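Glycoside Hydrolase (Bacteroides uniformis, PDB 5T9X) probably hydrolyses agarose-type galactan chains as a family 16 glycoside hydrolase of a human gut bacterium. Local coordinates at residues 116-128 with 318-332. Sequence-based numbering, arbitrary orientation.
Sequences SDGCLRIETSRPD and NKELMNKDNNTFLVD. With NA (sodium ion), chain D.
Arg121 and Leu330 lie side by side and point the same way, Leu330 CD2 resting 3.7 Å from Arg121 CG and reaching one face of the guanidinium. The bend at chi3 (55°) turns the Arg121 guanidinium toward segment 318-332, where Thr328 CG2 lies over the same face, 3.8 Å from Arg121 NH2. Asp325 OD1 stands near the guanidinium plane at 4.3 Å from Arg121 NH2, too far for a salt bridge; a water bridges the two. Thr328 OG1 donates to Lys324 O (2.6 Å) from above the carbonyl plane; Asn327 N arrives from the opposite face. A valine in place of Thr328 lacks the hydroxyl, and Lys324 O would probably lose this short bond, leaving the turn from Asp325 to Thr328 less firmly tied. Strands 119-122 and 329-332 run antiparallel (164°), as neighbours in one sheet of the beta-sandwich (jelly roll) expected of family 16; Leu120 with Val331 and Ile122 with Phe329 are hydrogen-bonded pairs, their side chains on the face where Ile301 and Met303 of strand 298-304 pack. Beyond the strands, Leu321 CD2 meets Thr124 CG2, while its CD1 sits 3.9 Å above the Arg126 guanidinium, whose NH1 bonds Pro316 O. Asn318 sets its amide nearly perpendicular to that guanidinium (86°). At the other end, Asp332 OD1 (2.2 Å) and Gly118 O (2.4 Å) bind the sodium ion, which Asp332 O, Glu51, Asp75 and Asn77 also ligate.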
loop_
_atom_site.group_PDB
_atom_site.type_symbol
_atom_site.label_atom_id
_atom_site.label_comp_id
_atom_site.label_asym_id
_atom_site.label_seq_id
_atom_site.Cartn_x
_atom_site.Cartn_y
_atom_site.Cartn_z
ATOM N N SER A 116 -16.097 -3.552 8.586
ATOM C CA SER A 116 -17.457 -4.066 8.507
ATOM C C SER A 116 -17.640 -4.905 7.258
ATOM O O SER A 116 -16.973 -4.671 6.241
ATOM C CB SER A 116 -18.475 -2.923 8.497
ATOM O OG SER A 116 -18.562 -2.335 7.223
ATOM N N ASP A 117 -18.564 -5.864 7.336
ATOM C CA ASP A 117 -18.878 -6.747 6.209
ATOM C C ASP A 117 -17.637 -7.545 5.709
ATOM O O ASP A 117 -17.470 -7.817 4.523
ATOM C CB ASP A 117 -19.497 -5.902 5.092
ATOM C CG ASP A 117 -20.487 -6.675 4.250
ATOM O OD1 ASP A 117 -21.664 -6.781 4.675
ATOM O OD2 ASP A 117 -20.098 -7.152 3.154
ATOM N N GLY A 118 -16.761 -7.905 6.636
ATOM C CA GLY A 118 -15.568 -8.664 6.328
ATOM C C GLY A 118 -14.383 -7.918 5.709
ATOM O O GLY A 118 -13.429 -8.594 5.288
ATOM N N CYS A 119 -14.413 -6.572 5.654
ATOM C CA CYS A 119 -13.299 -5.792 5.126
ATOM C C CYS A 119 -12.878 -4.613 5.981
ATOM O O CYS A 119 -13.699 -3.969 6.614
ATOM C CB CYS A 119 -13.652 -5.209 3.777
ATOM S SG CYS A 119 -14.009 -6.470 2.577
ATOM N N LEU A 120 -11.584 -4.317 5.926
ATOM C CA LEU A 120 -11.062 -3.008 6.285
ATOM C C LEU A 120 -11.530 -2.049 5.197
ATOM O O LEU A 120 -11.417 -2.344 4.016
ATOM C CB LEU A 120 -9.545 -3.049 6.321
ATOM C CG LEU A 120 -8.846 -1.731 6.583
ATOM C CD1 LEU A 120 -9.244 -1.184 7.942
ATOM C CD2 LEU A 120 -7.347 -1.929 6.484
ATOM N N ARG A 121 -12.079 -0.921 5.607
ATOM C CA ARG A 121 -12.665 0.037 4.689
ATOM C C ARG A 121 -12.049 1.408 4.965
ATOM O O ARG A 121 -12.038 1.866 6.114
ATOM C CB ARG A 121 -14.187 0.101 4.866
ATOM C CG ARG A 121 -14.924 -1.248 4.833
ATOM C CD ARG A 121 -16.405 -1.113 5.227
ATOM N NE ARG A 121 -17.027 -0.115 4.362
ATOM C CZ ARG A 121 -17.591 -0.353 3.173
ATOM N NH1 ARG A 121 -17.715 -1.609 2.681
ATOM N NH2 ARG A 121 -18.052 0.694 2.473
ATOM N N ILE A 122 -11.520 2.038 3.916
ATOM C CA ILE A 122 -10.978 3.374 4.030
ATOM C C ILE A 122 -11.773 4.276 3.124
ATOM O O ILE A 122 -11.747 4.085 1.931
ATOM C CB ILE A 122 -9.506 3.402 3.625
ATOM C CG1 ILE A 122 -8.739 2.435 4.499
ATOM C CG2 ILE A 122 -8.915 4.819 3.756
ATOM C CD1 ILE A 122 -7.258 2.471 4.245
ATOM N N GLU A 123 -12.469 5.262 3.692
ATOM C CA GLU A 123 -13.264 6.188 2.879
ATOM C C GLU A 123 -12.554 7.515 2.560
ATOM O O GLU A 123 -11.550 7.858 3.156
ATOM C CB GLU A 123 -14.691 6.396 3.454
ATOM C CG GLU A 123 -14.883 7.107 4.801
ATOM C CD GLU A 123 -16.341 7.607 5.014
ATOM O OE1 GLU A 123 -17.283 7.002 4.428
ATOM O OE2 GLU A 123 -16.555 8.613 5.751
ATOM N N THR A 124 -13.106 8.229 1.588
ATOM C CA THR A 124 -12.663 9.550 1.206
ATOM C C THR A 124 -13.839 10.530 1.148
ATOM O O THR A 124 -14.859 10.226 0.573
ATOM C CB THR A 124 -11.996 9.472 -0.155
ATOM O OG1 THR A 124 -10.927 8.539 -0.056
ATOM C CG2 THR A 124 -11.439 10.804 -0.583
ATOM N N SER A 125 -13.679 11.704 1.739
ATOM C CA SER A 125 -14.693 12.736 1.695
ATOM C C SER A 125 -14.015 14.073 1.629
ATOM O O SER A 125 -12.806 14.159 1.752
ATOM C CB SER A 125 -15.601 12.662 2.924
ATOM O OG SER A 125 -14.960 13.147 4.090
ATOM N N ARG A 126 -14.815 15.111 1.446
ATOM C CA ARG A 126 -14.350 16.484 1.507
ATOM C C ARG A 126 -15.503 17.355 1.995
ATOM O O ARG A 126 -16.418 17.649 1.231
ATOM C CB ARG A 126 -13.844 16.952 0.129
ATOM C CG ARG A 126 -13.295 18.366 0.145
ATOM C CD ARG A 126 -12.805 18.834 -1.203
ATOM N NE ARG A 126 -11.692 18.036 -1.712
ATOM C CZ ARG A 126 -11.610 17.496 -2.932
ATOM N NH1 ARG A 126 -12.556 17.673 -3.838
ATOM N NH2 ARG A 126 -10.546 16.763 -3.268
ATOM N N PRO A 127 -15.467 17.782 3.262
ATOM C CA PRO A 127 -16.487 18.709 3.765
ATOM C C PRO A 127 -16.572 20.050 3.001
ATOM O O PRO A 127 -15.661 20.396 2.241
ATOM C CB PRO A 127 -16.036 18.982 5.199
ATOM C CG PRO A 127 -15.092 17.901 5.538
ATOM C CD PRO A 127 -14.430 17.517 4.268
ATOM N N ASP A 128 -17.657 20.794 3.208
ATOM C CA ASP A 128 -17.796 22.137 2.609
ATOM C C ASP A 128 -16.780 23.094 3.226
ATOM O O ASP A 128 -16.143 23.880 2.539
ATOM C CB ASP A 128 -19.206 22.708 2.847
ATOM C CG ASP A 128 -20.295 21.916 2.145
ATOM O OD1 ASP A 128 -20.062 21.459 1.003
ATOM O OD2 ASP A 128 -21.390 21.764 2.740
ATOM N N ASN A 318 -15.516 17.199 -6.200
ATOM C CA ASN A 318 -16.641 17.058 -5.274
ATOM C C ASN A 318 -17.746 16.130 -5.857
ATOM O O ASN A 318 -18.381 15.369 -5.113
ATOM C CB ASN A 318 -17.194 18.442 -4.906
ATOM C CG ASN A 318 -16.233 19.240 -4.045
ATOM O OD1 ASN A 318 -15.924 18.837 -2.936
ATOM N ND2 ASN A 318 -15.760 20.368 -4.548
ATOM N N LYS A 319 -17.941 16.182 -7.186
ATOM C CA LYS A 319 -18.949 15.347 -7.864
ATOM C C LYS A 319 -18.570 13.859 -7.739
ATOM O O LYS A 319 -19.387 13.070 -7.269
ATOM C CB LYS A 319 -19.146 15.779 -9.328
ATOM C CG LYS A 319 -20.469 15.345 -9.954
ATOM N N GLU A 320 -17.327 13.498 -8.097
ATOM C CA GLU A 320 -16.813 12.112 -7.934
ATOM C C GLU A 320 -16.931 11.583 -6.486
ATOM O O GLU A 320 -17.232 10.415 -6.277
ATOM C CB GLU A 320 -15.348 11.997 -8.408
ATOM C CG GLU A 320 -15.112 12.095 -9.927
ATOM C CD GLU A 320 -13.639 12.341 -10.340
ATOM O OE1 GLU A 320 -12.805 12.742 -9.498
ATOM O OE2 GLU A 320 -13.291 12.148 -11.532
ATOM N N LEU A 321 -16.728 12.455 -5.498
ATOM C CA LEU A 321 -16.887 12.075 -4.084
ATOM C C LEU A 321 -18.334 11.911 -3.593
ATOM O O LEU A 321 -18.528 11.445 -2.484
ATOM C CB LEU A 321 -16.181 13.071 -3.172
ATOM C CG LEU A 321 -14.684 13.235 -3.371
ATOM C CD1 LEU A 321 -14.210 14.418 -2.541
ATOM C CD2 LEU A 321 -13.899 11.979 -3.024
ATOM N N MET A 322 -19.338 12.304 -4.385
ATOM C CA MET A 322 -20.759 11.982 -4.067
ATOM C C MET A 322 -21.014 10.458 -3.965
ATOM O O MET A 322 -21.871 10.022 -3.215
ATOM C CB MET A 322 -21.746 12.597 -5.101
ATOM C CG MET A 322 -21.862 14.128 -5.142
ATOM S SD MET A 322 -21.979 14.947 -3.523
ATOM C CE MET A 322 -23.627 14.512 -2.915
ATOM N N ASN A 323 -20.278 9.676 -4.744
ATOM C CA ASN A 323 -20.345 8.219 -4.727
ATOM C C ASN A 323 -19.287 7.640 -3.772
ATOM O O ASN A 323 -18.114 7.533 -4.135
ATOM C CB ASN A 323 -20.111 7.701 -6.154
ATOM C CG ASN A 323 -20.304 6.215 -6.268
ATOM O OD1 ASN A 323 -20.091 5.456 -5.316
ATOM N ND2 ASN A 323 -20.718 5.783 -7.433
ATOM N N LYS A 324 -19.711 7.240 -2.579
ATOM C CA LYS A 324 -18.786 6.843 -1.524
ATOM C C LYS A 324 -18.157 5.458 -1.735
ATOM O O LYS A 324 -17.014 5.234 -1.306
ATOM C CB LYS A 324 -19.465 6.930 -0.158
ATOM C CG LYS A 324 -19.954 8.336 0.168
ATOM C CD LYS A 324 -20.339 8.476 1.633
ATOM C CE LYS A 324 -21.175 9.735 1.862
ATOM N NZ LYS A 324 -21.253 10.134 3.303
ATOM N N ASP A 325 -18.878 4.545 -2.402
ATOM C CA ASP A 325 -18.326 3.234 -2.752
ATOM C C ASP A 325 -17.125 3.349 -3.718
ATOM O O ASP A 325 -16.101 2.688 -3.530
ATOM C CB ASP A 325 -19.412 2.295 -3.299
ATOM C CG ASP A 325 -20.472 1.886 -2.222
ATOM O OD1 ASP A 325 -20.253 2.032 -0.986
ATOM O OD2 ASP A 325 -21.550 1.401 -2.632
ATOM N N ASN A 326 -17.225 4.209 -4.722
ATOM C CA ASN A 326 -16.086 4.480 -5.607
ATOM C C ASN A 326 -14.813 4.988 -4.909
ATOM O O ASN A 326 -13.708 4.764 -5.428
ATOM C CB ASN A 326 -16.457 5.510 -6.676
ATOM C CG ASN A 326 -17.219 4.914 -7.833
ATOM O OD1 ASN A 326 -17.414 3.705 -7.933
ATOM N ND2 ASN A 326 -17.650 5.777 -8.730
ATOM N N ASN A 327 -14.958 5.687 -3.776
ATOM C CA ASN A 327 -13.807 6.272 -3.102
ATOM C C ASN A 327 -13.523 5.586 -1.787
ATOM O O ASN A 327 -12.956 6.182 -0.886
ATOM C CB ASN A 327 -14.003 7.777 -2.946
ATOM C CG ASN A 327 -14.162 8.474 -4.287
ATOM O OD1 ASN A 327 -13.198 8.671 -5.018
ATOM N ND2 ASN A 327 -15.377 8.828 -4.621
ATOM N N THR A 328 -13.900 4.311 -1.710
ATOM C CA THR A 328 -13.625 3.463 -0.573
ATOM C C THR A 328 -12.659 2.360 -1.033
ATOM O O THR A 328 -12.954 1.624 -1.962
ATOM C CB THR A 328 -14.945 2.893 -0.020
ATOM O OG1 THR A 328 -15.721 3.957 0.547
ATOM C CG2 THR A 328 -14.699 1.875 1.057
ATOM N N PHE A 329 -11.494 2.274 -0.396
ATOM C CA PHE A 329 -10.545 1.156 -0.584
ATOM C C PHE A 329 -10.923 0.052 0.402
ATOM O O PHE A 329 -11.191 0.351 1.580
ATOM C CB PHE A 329 -9.123 1.672 -0.322
ATOM C CG PHE A 329 -8.024 0.687 -0.575
ATOM C CD1 PHE A 329 -8.112 -0.273 -1.552
ATOM C CD2 PHE A 329 -6.841 0.787 0.149
ATOM C CE1 PHE A 329 -7.076 -1.165 -1.775
ATOM C CE2 PHE A 329 -5.785 -0.083 -0.067
ATOM C CZ PHE A 329 -5.901 -1.068 -1.030
ATOM N N LEU A 330 -10.969 -1.190 -0.092
ATOM C CA LEU A 330 -11.408 -2.377 0.676
ATOM C C LEU A 330 -10.296 -3.390 0.743
ATOM O O LEU A 330 -9.724 -3.744 -0.286
ATOM C CB LEU A 330 -12.588 -3.075 0.002
ATOM C CG LEU A 330 -13.869 -2.255 -0.157
ATOM C CD1 LEU A 330 -14.963 -2.978 -0.939
ATOM C CD2 LEU A 330 -14.372 -1.835 1.220
ATOM N N VAL A 331 -9.989 -3.858 1.946
ATOM C CA VAL A 331 -9.057 -4.944 2.123
ATOM C C VAL A 331 -9.766 -6.001 2.928
ATOM O O VAL A 331 -10.152 -5.779 4.086
ATOM C CB VAL A 331 -7.781 -4.500 2.831
ATOM C CG1 VAL A 331 -6.911 -5.708 3.171
ATOM C CG2 VAL A 331 -7.015 -3.528 1.942
ATOM N N ASP A 332 -9.915 -7.155 2.293
ATOM C CA ASP A 332 -10.674 -8.284 2.818
ATOM C C ASP A 332 -9.823 -8.989 3.833
ATOM O O ASP A 332 -10.310 -9.425 4.867
ATOM C CB ASP A 332 -11.016 -9.222 1.650
ATOM C CG ASP A 332 -11.914 -10.399 2.034
ATOM O OD1 ASP A 332 -12.366 -10.547 3.210
ATOM O OD2 ASP A 332 -12.133 -11.215 1.111
HETATM NA NA NA D . -12.302 -10.648 5.398
HETATM O O HOH W 1 -15.516 -9.804 2.661
HETATM O O HOH W 2 -18.360 -0.143 -0.273
#